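Local atomic coordinates of putative NADH-depentdent flavin oxidoreductase (Cupriavidus metallidurans, PDB entry 5OCS), a protein that probably acts as an FMN-dependent ene-reductase of the Old Yellow Enzyme family, using a nicotinamide cofactor as its reductant. Residues D[162-167]-D[216-221]; D[210-215]-D[251-256]; D[301-306]-D[331-336]; D[40-45]-D[53-58]; D[61-66]-D[129-134]. One frame throughout, in Å; residues are numbered along the deposited sequence.

Overall arrangement
All five contacts belong to one closed eight-stranded parallel barrel and its surroundings. Interactions 1 and 2 share helix 204-221, joining it to helix 150-169 and to helix 244-256; both are apolar, but interaction 2 is buried whereas interaction 1 runs outward to an exposed lysine. Interaction 4, also buried and apolar, packs helix 36-46 on barrel strand 52-59. Interaction 3 is buried too, yet it includes a direct tryptophan-to-carbonyl hydrogen bond. Pro-331 of interaction 3 packs on Met-45 and Gln-44 of interaction 4, and both contacts reach the second subunit. Interaction 5 lies at the surface, between a loop and the start of a short strand outside the barrel, where a water bridges two backbones.

Interaction 1: D[162-167]-D[216-221]; sequences AAAKRA and DAVREA
Lys-165 lies alongside Ala-221 with the aliphatic part of its chain, while the preceding residue, Ala-164, meets Val-218, one turn before Ala-221 and nearer the barrel. The lysine sets out with CG beside its backbone N (chi1 -69°) and stays fully extended from there, so that its fourth side-chain carbon, CE, comes to 4.1 Å from Ala-221 CB. The ammonium group is carried on past the helix interface: NZ remains 6.4 Å from Glu-220 OE1, too far for a salt bridge, although the opposite charges may attract weakly. On the inner side, Ala-164 CB points at the other helix and approaches Val-218 CG1 at 4.3 Å. That methyl stands anti to the valine's backbone N (chi1 167°). Three of the four touching residues are alanine or valine, and the backbones are accordingly close, with CA atoms 6.2 Å apart for Ala-164 and Val-218 and 6.4 Å apart for Lys-165 and Ala-221. Below the pair, Ala-164 and Val-218 both rest on Ile-175 of strand 175-179, and Val-218 also touches Val-228 of the next strand. Two neighbouring helices packed side by side over consecutive parallel strands are characteristic of the outer layer of a TIM barrel.

Interaction 2: D[210-215]-D[251-256]; sequences FPLEVF and SHELKA
Glu-253 OE1 forms a salt bridge with Arg-257 NE one turn further along, while the aliphatic base of the same glutamate faces Leu-212 across the contact. Leu-212 CD1 is 3.7 Å from Glu-253 CB and 4.0 Å from Glu-253 CG, the two side chains meeting at about a right angle. The other leucine methyl, Leu-212 CD2, touches Leu-254 CD2 at 4.0 Å. Leu-254 CD2 is thus shared between two partners, because it also sits over one face of the Phe-215 ring. Its distance to the Phe-215 ring centroid is 4.0 Å, only 15° off the normal, which identifies a CH-pi contact. Phe-215 presents that face with CG anti to its backbone N (chi1 170°). The short helical segments run roughly parallel, crossing at -26° with axes 11.1 Å apart, a spacing bridged by the leucine and phenylalanine side chains. Helices 204-221 and 244-256 flank barrel strand 228-233, where Phe-215 and Leu-254 both pack on Met-230.

Interaction 3: D[301-306]-D[331-336]; sequences GLITEA and PRWPWH
The loop that follows barrel strand 297-300 contributes Leu-302, the centre of an inverse gamma turn, to the FMN site, and its next residues receive the indole of Trp-333. Trp-333 NE1 donates to Thr-304 O at 2.8 Å with a nearly straight N-H...O angle of 177°. The acceptor lies in the indole plane, whereas the nitrogen stands above the carbonyl plane, 56° out of it. With CG anti to the backbone N of Trp-333 (chi1 -168°), the ring extends from the helix start into the loop. Its six-membered part continues the contact: Trp-333 CZ2 is 3.8 Å from Ala-306 N, and Glu-305 C approaches the ring edge near its plane. Ile-303 CD1 comes to 3.8 Å from Trp-333 CZ2, the two side chains crossing at about a right angle. Ile-303 and Trp-333 share two further neighbours, Ile-323 of strand 320-323 and Ala-309 of helix 306-314, which places the indole between the last strand of the barrel and the helices around it.

Interaction 4: D[40-45]-D[53-58]; sequences IHLGQM and LIIEAT
The apolar contacts centre on Leu-42, whose two methyls divide between two strand residues. Leu-42 CD1 lies 4.0 Å from Ile-55 CG1, the side chains crossing at about a right angle, and Leu-42 CD2 is 4.2 Å from Leu-53 CD1. The same Leu-53 CD1 also reaches Met-45 CB at 3.9 Å. With its CG anti to the backbone N (chi1 167°), Leu-53 extends this methyl between the two helix residues. Met-45 touches with CB; its next atom, CG, lies over one face of the His-41 ring, and the chain bends beyond it, leading away from the strand. The segments run nearly antiparallel, at 164° with axes 10.0 Å apart, as expected when the helix of a beta-alpha-beta unit returns over the next strand. Here the unit is strand 19-21, helix 36-46 and strand 52-59 of the barrel, and the strand carries Ala-57 of the FMN site. Between the two segments the contact is purely apolar; the polar bonds made among their own residues lie within one segment or the other. Ile-40 O accepts from Gln-44 N and from Gln-44 NE2, both at 3.1 Å and from opposite faces of the carbonyl plane, which tethers the amide to its own helix. Thr-58 OG1 donates to Glu-56 O at 2.8 Å. At the subunit interface, Gln-44 OE1 accepts a hydrogen bond from Arg-332 NH1 of the second subunit, and His-41 ND1 pairs with Tyr-351 OH of that subunit.

Interaction 5: D[61-66]-D[129-134]; sequences SPEGRI and QTFAPS
Glu-63 CG approaches the Phe-131 ring obliquely, 4.0 Å from both Phe-131 CD2 and Phe-131 CE2, so the methylene of the glutamate bears on a whole ring bond. The carboxylate is turned steeply against the phenyl group, their planes 71° apart. In the TIM-barrel fold Glu-63 belongs to the loop between strand 52-59 and helix 76-92; Phe-131 begins a short strand, 131-132, that pairs in parallel with strand 146-147 outside the barrel. A further flat group, the Arg-65 guanidinium, has Pro-62 O at its edge and in its plane. Arg-65 NE donates to Pro-62 O over 2.9 Å along a carbonyl lone pair, and Arg-65 N reaches the same oxygen at 3.2 Å, two bonds that hold the turn from Pro-62 to Arg-65. With CG between its backbone N and carbonyl carbon (chi1 71°), Glu-63 brings its methylene to the phenyl ring, and a bend at chi2 follows. Its carboxylate has a partner on a third element, since OE2 forms a salt bridge with Lys-155 of helix 150-169. The backbones are joined less directly. Glu-63 O accepts from Trp-128 NE1 and also from a bridging water at 3.0 Å; that water in turn accepts from Phe-131 N, again at 3.0 Å.

Interaction 1: D[162-167]-D[216-221]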
# COMPACT_ATOMS: atom_id res chain seq x y z
N ALA D 162 -29.76 4.93 -9.41
CA ALA D 162 -29.53 3.50 -9.24
C ALA D 162 -28.16 3.28 -8.61
O ALA D 162 -28.02 2.49 -7.67
CB ALA D 162 -29.69 2.72 -10.53
N ALA D 163 -27.17 3.98 -9.11
CA ALA D 163 -25.79 3.85 -8.59
C ALA D 163 -25.69 4.35 -7.15
O ALA D 163 -24.98 3.74 -6.35
CB ALA D 163 -24.80 4.57 -9.50
N ALA D 164 -26.39 5.41 -6.81
CA ALA D 164 -26.41 5.90 -5.45
C ALA D 164 -27.02 4.87 -4.47
O ALA D 164 -26.52 4.71 -3.38
CB ALA D 164 -27.19 7.18 -5.39
N LYS D 165 -28.06 4.16 -4.91
CA LYS D 165 -28.67 3.11 -4.09
C LYS D 165 -27.73 1.93 -3.91
O LYS D 165 -27.67 1.35 -2.82
CB LYS D 165 -30.00 2.67 -4.67
CG LYS D 165 -31.08 3.74 -4.55
CD LYS D 165 -32.33 3.28 -5.26
CE LYS D 165 -33.47 4.28 -5.20
NZ LYS D 165 -34.63 3.76 -6.00
N ARG D 166 -26.99 1.58 -4.97
CA ARG D 166 -25.99 0.51 -4.85
C ARG D 166 -24.90 0.90 -3.87
O ARG D 166 -24.49 0.08 -3.03
CB ARG D 166 -25.40 0.12 -6.19
CG ARG D 166 -26.38 -0.48 -7.17
CD ARG D 166 -25.62 -0.93 -8.38
NE ARG D 166 -26.48 -1.41 -9.46
CZ ARG D 166 -26.96 -2.64 -9.56
NH1 ARG D 166 -26.68 -3.56 -8.64
NH2 ARG D 166 -27.73 -2.98 -10.60
N ALA D 167 -24.46 2.16 -3.96
CA ALA D 167 -23.43 2.66 -3.05
C ALA D 167 -23.93 2.61 -1.60
O ALA D 167 -23.19 2.19 -0.71
CB ALA D 167 -22.99 4.06 -3.45
N ASP D 216 -30.15 16.62 -6.87
CA ASP D 216 -31.39 16.39 -6.10
C ASP D 216 -31.83 14.96 -6.10
O ASP D 216 -32.22 14.44 -5.06
CB ASP D 216 -32.56 17.26 -6.64
CG ASP D 216 -32.39 18.73 -6.29
OD1 ASP D 216 -31.62 19.05 -5.36
OD2 ASP D 216 -33.07 19.57 -6.94
N ALA D 217 -31.74 14.30 -7.24
CA ALA D 217 -32.13 12.92 -7.33
C ALA D 217 -31.26 12.00 -6.50
O ALA D 217 -31.77 11.08 -5.84
CB ALA D 217 -32.17 12.47 -8.77
N VAL D 218 -29.95 12.26 -6.51
CA VAL D 218 -29.00 11.53 -5.67
C VAL D 218 -29.26 11.77 -4.19
O VAL D 218 -29.26 10.82 -3.38
CB VAL D 218 -27.55 11.89 -6.04
CG1 VAL D 218 -26.58 11.39 -4.97
CG2 VAL D 218 -27.21 11.31 -7.42
N ARG D 219 -29.50 13.01 -3.82
CA ARG D 219 -29.72 13.36 -2.43
C ARG D 219 -31.01 12.70 -1.91
O ARG D 219 -31.09 12.30 -0.76
CB ARG D 219 -29.78 14.88 -2.29
CG ARG D 219 -30.08 15.48 -0.93
CD ARG D 219 -29.08 15.13 0.16
NE ARG D 219 -29.18 13.74 0.56
CZ ARG D 219 -28.40 13.14 1.46
NH1 ARG D 219 -27.43 13.80 2.08
NH2 ARG D 219 -28.57 11.84 1.69
N GLU D 220 -32.02 12.65 -2.77
CA GLU D 220 -33.28 12.00 -2.41
C GLU D 220 -33.09 10.49 -2.22
O GLU D 220 -33.66 9.91 -1.28
CB GLU D 220 -34.34 12.26 -3.46
CG GLU D 220 -35.76 11.91 -2.99
CD GLU D 220 -36.08 10.44 -3.03
OE1 GLU D 220 -35.52 9.72 -3.89
OE2 GLU D 220 -36.92 10.01 -2.18
N ALA D 221 -32.31 9.87 -3.09
CA ALA D 221 -32.16 8.43 -3.08
C ALA D 221 -31.23 7.91 -1.97
O ALA D 221 -31.41 6.79 -1.49
CB ALA D 221 -31.71 7.93 -4.41

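Interaction 2: D[210-215]-D[251-256]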
# COMPACT_ATOMS: atom_id res chain seq x y z
N PHE D 210 -29.95 20.91 -15.00
CA PHE D 210 -29.78 19.45 -15.04
C PHE D 210 -28.77 18.96 -14.00
O PHE D 210 -29.09 17.98 -13.27
CB PHE D 210 -29.41 18.98 -16.44
CG PHE D 210 -29.27 17.48 -16.57
CD1 PHE D 210 -30.34 16.62 -16.26
CD2 PHE D 210 -28.05 16.90 -16.92
CE1 PHE D 210 -30.22 15.24 -16.39
CE2 PHE D 210 -27.93 15.51 -17.06
CZ PHE D 210 -29.02 14.68 -16.79
N PRO D 211 -27.59 19.62 -13.86
CA PRO D 211 -26.72 19.24 -12.74
C PRO D 211 -27.43 19.26 -11.36
O PRO D 211 -27.23 18.34 -10.53
CB PRO D 211 -25.61 20.30 -12.78
CG PRO D 211 -25.49 20.55 -14.25
CD PRO D 211 -26.88 20.51 -14.80
N LEU D 212 -28.26 20.28 -11.12
CA LEU D 212 -29.02 20.34 -9.88
C LEU D 212 -30.12 19.28 -9.80
O LEU D 212 -30.38 18.78 -8.70
CB LEU D 212 -29.54 21.76 -9.61
CG LEU D 212 -28.40 22.73 -9.29
CD1 LEU D 212 -28.91 24.16 -9.28
CD2 LEU D 212 -27.69 22.43 -8.00
N GLU D 213 -30.74 18.92 -10.93
CA GLU D 213 -31.70 17.77 -10.95
C GLU D 213 -31.01 16.48 -10.53
O GLU D 213 -31.55 15.67 -9.76
CB GLU D 213 -32.34 17.56 -12.31
CG GLU D 213 -33.37 18.65 -12.64
CD GLU D 213 -33.88 18.58 -14.03
OE1 GLU D 213 -33.41 17.71 -14.80
OE2 GLU D 213 -34.77 19.41 -14.37
N VAL D 214 -29.80 16.29 -11.05
CA VAL D 214 -29.06 15.05 -10.76
C VAL D 214 -28.70 15.04 -9.30
O VAL D 214 -28.94 14.02 -8.60
CB VAL D 214 -27.80 14.92 -11.64
CG1 VAL D 214 -26.96 13.70 -11.24
CG2 VAL D 214 -28.23 14.78 -13.07
N PHE D 215 -28.13 16.16 -8.81
CA PHE D 215 -27.79 16.27 -7.40
C PHE D 215 -29.02 15.98 -6.54
O PHE D 215 -28.95 15.20 -5.57
CB PHE D 215 -27.25 17.64 -7.02
CG PHE D 215 -27.12 17.81 -5.56
CD1 PHE D 215 -25.99 17.38 -4.89
CD2 PHE D 215 -28.17 18.34 -4.82
CE1 PHE D 215 -25.91 17.46 -3.53
CE2 PHE D 215 -28.09 18.43 -3.46
CZ PHE D 215 -26.95 17.99 -2.81
N SER D 251 -22.92 26.90 -5.84
CA SER D 251 -22.62 26.52 -4.45
C SER D 251 -23.74 27.03 -3.52
O SER D 251 -24.19 26.29 -2.63
CB SER D 251 -21.28 27.02 -4.02
OG SER D 251 -20.26 26.44 -4.84
N HIS D 252 -24.27 28.22 -3.79
CA HIS D 252 -25.47 28.69 -3.04
C HIS D 252 -26.66 27.74 -3.25
O HIS D 252 -27.38 27.38 -2.29
CB HIS D 252 -25.90 30.15 -3.40
CG HIS D 252 -25.03 31.23 -2.83
ND1 HIS D 252 -24.91 31.46 -1.48
CD2 HIS D 252 -24.25 32.16 -3.43
CE1 HIS D 252 -24.09 32.47 -1.27
NE2 HIS D 252 -23.66 32.90 -2.44
N GLU D 253 -26.91 27.33 -4.48
CA GLU D 253 -27.98 26.39 -4.76
C GLU D 253 -27.76 25.05 -4.09
O GLU D 253 -28.70 24.50 -3.52
CB GLU D 253 -28.20 26.19 -6.23
CG GLU D 253 -28.94 27.32 -6.90
CD GLU D 253 -30.36 27.47 -6.38
OE1 GLU D 253 -31.02 26.48 -6.01
OE2 GLU D 253 -30.80 28.61 -6.30
N LEU D 254 -26.51 24.57 -4.14
CA LEU D 254 -26.19 23.29 -3.47
C LEU D 254 -26.50 23.36 -1.98
O LEU D 254 -27.14 22.46 -1.42
CB LEU D 254 -24.71 22.94 -3.69
CG LEU D 254 -24.42 22.53 -5.13
CD1 LEU D 254 -22.93 22.56 -5.42
CD2 LEU D 254 -24.97 21.15 -5.39
N LYS D 255 -26.10 24.45 -1.34
CA LYS D 255 -26.40 24.65 0.07
C LYS D 255 -27.90 24.64 0.37
O LYS D 255 -28.36 23.97 1.30
CB LYS D 255 -25.77 25.93 0.57
CG LYS D 255 -26.02 26.19 2.04
CD LYS D 255 -25.11 27.25 2.58
CE LYS D 255 -25.41 27.54 4.05
NZ LYS D 255 -24.25 28.25 4.64
N ALA D 256 -28.68 25.35 -0.43
CA ALA D 256 -30.14 25.41 -0.26
C ALA D 256 -30.80 24.07 -0.52
O ALA D 256 -31.86 23.77 0.05
CB ALA D 256 -30.74 26.45 -1.20

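Interaction 3: D[301-306]-D[331-336]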
# COMPACT_ATOMS: atom_id res chain seq x y z
N GLY D 301 -5.93 20.46 -3.47
CA GLY D 301 -4.64 20.99 -3.11
C GLY D 301 -3.54 20.36 -3.95
O GLY D 301 -3.14 19.19 -3.70
N LEU D 302 -3.02 21.11 -4.93
CA LEU D 302 -1.92 20.61 -5.77
C LEU D 302 -0.63 20.89 -5.04
O LEU D 302 0.16 21.72 -5.46
CB LEU D 302 -1.95 21.26 -7.16
CG LEU D 302 -3.24 21.04 -7.94
CD1 LEU D 302 -3.11 21.78 -9.28
CD2 LEU D 302 -3.61 19.58 -8.17
N ILE D 303 -0.44 20.19 -3.92
CA ILE D 303 0.63 20.41 -2.98
C ILE D 303 1.32 19.11 -2.64
O ILE D 303 0.77 18.04 -2.87
CB ILE D 303 0.10 21.11 -1.70
CG1 ILE D 303 -0.94 20.24 -0.98
CG2 ILE D 303 -0.51 22.45 -2.06
CD1 ILE D 303 -0.34 19.23 -0.02
N THR D 304 2.53 19.22 -2.10
CA THR D 304 3.27 18.03 -1.65
C THR D 304 3.71 18.11 -0.19
O THR D 304 4.03 17.09 0.39
CB THR D 304 4.53 17.78 -2.52
OG1 THR D 304 5.46 18.87 -2.31
CG2 THR D 304 4.15 17.66 -4.02
N GLU D 305 3.75 19.30 0.39
CA GLU D 305 4.32 19.47 1.76
C GLU D 305 3.26 19.69 2.82
O GLU D 305 2.29 20.40 2.61
CB GLU D 305 5.30 20.65 1.78
CG GLU D 305 6.40 20.59 0.73
CD GLU D 305 7.14 19.27 0.70
OE1 GLU D 305 7.75 18.85 1.73
OE2 GLU D 305 7.09 18.60 -0.36
N ALA D 306 3.50 19.12 4.01
CA ALA D 306 2.61 19.29 5.14
C ALA D 306 2.33 20.75 5.43
O ALA D 306 1.18 21.11 5.69
CB ALA D 306 3.18 18.63 6.38
N PRO D 331 1.98 7.09 -0.19
CA PRO D 331 0.72 6.68 0.41
C PRO D 331 0.69 6.77 1.91
O PRO D 331 -0.36 6.61 2.49
CB PRO D 331 0.59 5.20 -0.02
CG PRO D 331 1.98 4.80 -0.19
CD PRO D 331 2.67 5.96 -0.81
N ARG D 332 1.84 7.06 2.53
CA ARG D 332 1.90 7.39 3.94
C ARG D 332 1.94 8.92 4.18
O ARG D 332 2.32 9.37 5.30
CB ARG D 332 3.12 6.74 4.59
CG ARG D 332 3.23 5.23 4.34
CD ARG D 332 2.11 4.41 4.95
NE ARG D 332 2.60 3.03 4.93
CZ ARG D 332 2.23 2.06 4.12
NH1 ARG D 332 1.17 2.15 3.34
NH2 ARG D 332 2.91 0.91 4.17
N TRP D 333 1.58 9.72 3.18
CA TRP D 333 1.62 11.17 3.31
C TRP D 333 1.03 11.71 4.62
O TRP D 333 1.67 12.57 5.29
CB TRP D 333 0.95 11.86 2.10
CG TRP D 333 1.22 13.36 2.02
CD1 TRP D 333 2.20 13.95 1.32
CD2 TRP D 333 0.51 14.41 2.70
NE1 TRP D 333 2.17 15.31 1.50
CE2 TRP D 333 1.13 15.63 2.33
CE3 TRP D 333 -0.61 14.45 3.54
CZ2 TRP D 333 0.70 16.87 2.79
CZ3 TRP D 333 -1.05 15.70 4.02
CH2 TRP D 333 -0.38 16.88 3.63
N PRO D 334 -0.13 11.19 5.07
CA PRO D 334 -0.67 11.74 6.31
C PRO D 334 0.19 11.37 7.51
O PRO D 334 0.33 12.19 8.44
CB PRO D 334 -2.09 11.15 6.41
CG PRO D 334 -2.41 10.68 4.98
CD PRO D 334 -1.09 10.26 4.42
N TRP D 335 0.83 10.19 7.51
CA TRP D 335 1.79 9.91 8.61
C TRP D 335 2.97 10.93 8.64
O TRP D 335 3.38 11.48 9.70
CB TRP D 335 2.42 8.55 8.46
CG TRP D 335 1.51 7.36 8.45
CD1 TRP D 335 0.15 7.33 8.39
CD2 TRP D 335 1.96 6.01 8.41
NE1 TRP D 335 -0.28 6.02 8.38
CE2 TRP D 335 0.82 5.19 8.41
CE3 TRP D 335 3.23 5.41 8.43
CZ2 TRP D 335 0.91 3.79 8.37
CZ3 TRP D 335 3.32 4.04 8.40
CH2 TRP D 335 2.16 3.24 8.37
N HIS D 336 3.50 11.19 7.46
CA HIS D 336 4.65 12.08 7.28
C HIS D 336 4.28 13.50 7.61
O HIS D 336 5.09 14.18 8.30
CB HIS D 336 5.24 11.92 5.91
CG HIS D 336 5.69 10.53 5.65
ND1 HIS D 336 5.72 9.97 4.39
CD2 HIS D 336 6.02 9.54 6.51
CE1 HIS D 336 6.14 8.72 4.48
NE2 HIS D 336 6.34 8.44 5.76

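Interaction 4: D[40-45]-D[53-58]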
# COMPACT_ATOMS: atom_id res chain seq x y z
N ILE D 40 -5.56 -3.69 -3.71
CA ILE D 40 -4.20 -3.22 -3.33
C ILE D 40 -4.14 -1.69 -3.18
O ILE D 40 -3.64 -1.14 -2.17
CB ILE D 40 -3.17 -3.66 -4.41
CG1 ILE D 40 -3.14 -5.20 -4.48
CG2 ILE D 40 -1.80 -3.07 -4.10
CD1 ILE D 40 -2.36 -5.84 -5.63
N HIS D 41 -4.73 -1.01 -4.14
CA HIS D 41 -4.71 0.47 -4.16
C HIS D 41 -5.57 1.12 -3.11
O HIS D 41 -5.10 1.97 -2.33
CB HIS D 41 -5.11 0.92 -5.56
CG HIS D 41 -5.28 2.39 -5.69
ND1 HIS D 41 -4.24 3.28 -5.58
CD2 HIS D 41 -6.40 3.14 -5.87
CE1 HIS D 41 -4.69 4.50 -5.74
NE2 HIS D 41 -6.00 4.45 -5.87
N LEU D 42 -6.85 0.75 -3.09
CA LEU D 42 -7.76 1.30 -2.09
C LEU D 42 -7.41 0.82 -0.70
O LEU D 42 -7.54 1.58 0.29
CB LEU D 42 -9.24 1.00 -2.46
CG LEU D 42 -9.75 1.75 -3.69
CD1 LEU D 42 -11.18 1.34 -3.97
CD2 LEU D 42 -9.67 3.28 -3.57
N GLY D 43 -6.88 -0.40 -0.59
CA GLY D 43 -6.36 -0.83 0.73
C GLY D 43 -5.25 0.08 1.26
O GLY D 43 -5.32 0.55 2.43
N GLN D 44 -4.25 0.39 0.41
CA GLN D 44 -3.21 1.38 0.81
C GLN D 44 -3.80 2.70 1.19
O GLN D 44 -3.44 3.29 2.20
CB GLN D 44 -2.25 1.76 -0.35
CG GLN D 44 -1.31 0.70 -0.72
CD GLN D 44 -0.66 1.05 -2.04
OE1 GLN D 44 0.21 1.94 -2.11
NE2 GLN D 44 -1.10 0.39 -3.10
N MET D 45 -4.63 3.24 0.31
CA MET D 45 -5.20 4.54 0.57
C MET D 45 -5.95 4.56 1.91
O MET D 45 -5.79 5.50 2.70
CB MET D 45 -6.14 4.94 -0.58
CG MET D 45 -5.50 5.23 -1.92
SD MET D 45 -4.21 6.49 -1.98
CE MET D 45 -2.74 5.57 -1.78
N LEU D 53 -11.51 9.04 2.38
CA LEU D 53 -11.14 8.48 1.09
C LEU D 53 -12.31 8.70 0.14
O LEU D 53 -13.48 8.41 0.49
CB LEU D 53 -10.87 6.98 1.26
CG LEU D 53 -10.77 6.15 -0.03
CD1 LEU D 53 -9.64 6.58 -0.93
CD2 LEU D 53 -10.62 4.69 0.35
N ILE D 54 -12.03 9.18 -1.06
CA ILE D 54 -13.04 9.32 -2.09
C ILE D 54 -12.62 8.41 -3.22
O ILE D 54 -11.59 8.69 -3.84
CB ILE D 54 -13.15 10.76 -2.64
CG1 ILE D 54 -13.28 11.76 -1.49
CG2 ILE D 54 -14.36 10.86 -3.57
CD1 ILE D 54 -13.31 13.23 -1.90
N ILE D 55 -13.41 7.36 -3.45
CA ILE D 55 -13.16 6.41 -4.51
C ILE D 55 -13.27 7.13 -5.86
O ILE D 55 -14.10 8.05 -6.01
CB ILE D 55 -14.11 5.18 -4.41
CG1 ILE D 55 -13.74 4.31 -3.20
CG2 ILE D 55 -14.05 4.30 -5.66
CD1 ILE D 55 -14.84 3.38 -2.74
N GLU D 56 -12.46 6.69 -6.82
CA GLU D 56 -12.39 7.26 -8.15
C GLU D 56 -13.75 7.39 -8.84
O GLU D 56 -14.72 6.70 -8.51
CB GLU D 56 -11.52 6.38 -9.06
CG GLU D 56 -12.11 5.03 -9.39
CD GLU D 56 -11.09 4.09 -10.02
OE1 GLU D 56 -10.85 4.20 -11.25
OE2 GLU D 56 -10.54 3.26 -9.27
N ALA D 57 -13.75 8.21 -9.88
CA ALA D 57 -14.91 8.36 -10.75
C ALA D 57 -15.51 7.03 -11.13
O ALA D 57 -14.89 6.18 -11.83
CB ALA D 57 -14.53 9.15 -12.01
N THR D 58 -16.73 6.80 -10.65
CA THR D 58 -17.41 5.57 -10.84
C THR D 58 -18.61 5.78 -11.77
O THR D 58 -19.53 6.52 -11.43
CB THR D 58 -17.83 5.02 -9.47
OG1 THR D 58 -16.64 4.72 -8.73
CG2 THR D 58 -18.67 3.75 -9.62

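Interaction 5: D[61-66]-D[129-134]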
# COMPACT_ATOMS: atom_id res chain seq x y z
N SER D 61 -23.18 4.31 -15.84
CA SER D 61 -23.64 3.47 -16.95
C SER D 61 -22.42 3.18 -17.75
O SER D 61 -21.43 3.90 -17.67
CB SER D 61 -24.67 4.23 -17.81
OG SER D 61 -24.14 5.41 -18.39
N PRO D 62 -22.47 2.14 -18.56
CA PRO D 62 -21.29 1.86 -19.38
C PRO D 62 -20.93 3.01 -20.30
O PRO D 62 -19.76 3.30 -20.47
CB PRO D 62 -21.74 0.67 -20.27
CG PRO D 62 -23.04 0.21 -19.75
CD PRO D 62 -23.54 1.12 -18.68
N GLU D 63 -21.93 3.63 -20.92
CA GLU D 63 -21.72 4.78 -21.84
C GLU D 63 -21.15 6.02 -21.17
O GLU D 63 -20.60 6.89 -21.84
CB GLU D 63 -23.01 5.14 -22.66
CG GLU D 63 -24.20 5.78 -21.94
CD GLU D 63 -25.17 4.78 -21.31
OE1 GLU D 63 -24.79 3.62 -21.08
OE2 GLU D 63 -26.31 5.16 -21.03
N GLY D 64 -21.29 6.10 -19.85
CA GLY D 64 -20.79 7.18 -19.08
C GLY D 64 -19.37 7.00 -18.59
O GLY D 64 -18.81 7.92 -17.98
N ARG D 65 -18.74 5.87 -18.90
CA ARG D 65 -17.33 5.66 -18.54
C ARG D 65 -16.44 6.59 -19.33
O ARG D 65 -16.70 6.83 -20.52
CB ARG D 65 -16.94 4.23 -18.90
CG ARG D 65 -17.55 3.20 -17.99
CD ARG D 65 -17.12 1.80 -18.38
NE ARG D 65 -17.78 1.42 -19.63
CZ ARG D 65 -17.56 0.27 -20.28
NH1 ARG D 65 -16.69 -0.60 -19.82
NH2 ARG D 65 -18.21 0.02 -21.43
N ILE D 66 -15.36 7.06 -18.71
CA ILE D 66 -14.34 7.78 -19.46
C ILE D 66 -13.68 6.84 -20.46
O ILE D 66 -13.53 7.16 -21.66
CB ILE D 66 -13.28 8.38 -18.53
CG1 ILE D 66 -13.93 9.30 -17.46
CG2 ILE D 66 -12.28 9.19 -19.36
CD1 ILE D 66 -13.03 9.40 -16.23
N GLN D 129 -20.90 5.23 -28.77
CA GLN D 129 -21.51 6.55 -28.95
C GLN D 129 -21.63 7.30 -27.61
O GLN D 129 -22.15 6.73 -26.63
CB GLN D 129 -22.89 6.44 -29.60
CG GLN D 129 -23.47 7.83 -29.93
CD GLN D 129 -22.61 8.56 -30.97
OE1 GLN D 129 -22.49 8.10 -32.10
NE2 GLN D 129 -21.95 9.68 -30.57
N THR D 130 -21.17 8.55 -27.59
CA THR D 130 -21.17 9.40 -26.39
C THR D 130 -22.37 10.35 -26.43
O THR D 130 -22.97 10.57 -27.49
CB THR D 130 -19.85 10.19 -26.29
OG1 THR D 130 -19.71 11.06 -27.43
CG2 THR D 130 -18.69 9.21 -26.23
N PHE D 131 -22.72 10.90 -25.28
CA PHE D 131 -23.87 11.75 -25.10
C PHE D 131 -23.46 13.02 -24.39
O PHE D 131 -22.52 13.03 -23.56
CB PHE D 131 -24.95 10.99 -24.29
CG PHE D 131 -25.44 9.77 -25.01
CD1 PHE D 131 -26.36 9.90 -26.05
CD2 PHE D 131 -24.88 8.52 -24.77
CE1 PHE D 131 -26.77 8.78 -26.78
CE2 PHE D 131 -25.29 7.39 -25.49
CZ PHE D 131 -26.24 7.52 -26.50
N ALA D 132 -24.19 14.09 -24.68
CA ALA D 132 -23.85 15.42 -24.19
C ALA D 132 -25.03 16.37 -24.28
O ALA D 132 -26.06 16.05 -24.93
CB ALA D 132 -22.69 15.99 -25.02
N PRO D 133 -24.90 17.55 -23.66
CA PRO D 133 -26.02 18.47 -23.83
C PRO D 133 -26.24 18.88 -25.30
O PRO D 133 -27.38 19.09 -25.72
CB PRO D 133 -25.63 19.68 -22.99
CG PRO D 133 -24.17 19.54 -22.72
CD PRO D 133 -23.95 18.04 -22.64
N SER D 134 -25.14 18.98 -26.05
CA SER D 134 -25.18 19.35 -27.47
C SER D 134 -24.17 18.56 -28.31
O SER D 134 -23.14 18.09 -27.78
CB SER D 134 -24.87 20.84 -27.64
OG SER D 134 -25.75 21.70 -26.89
O HOH W 1 -21.31 9.61 -22.96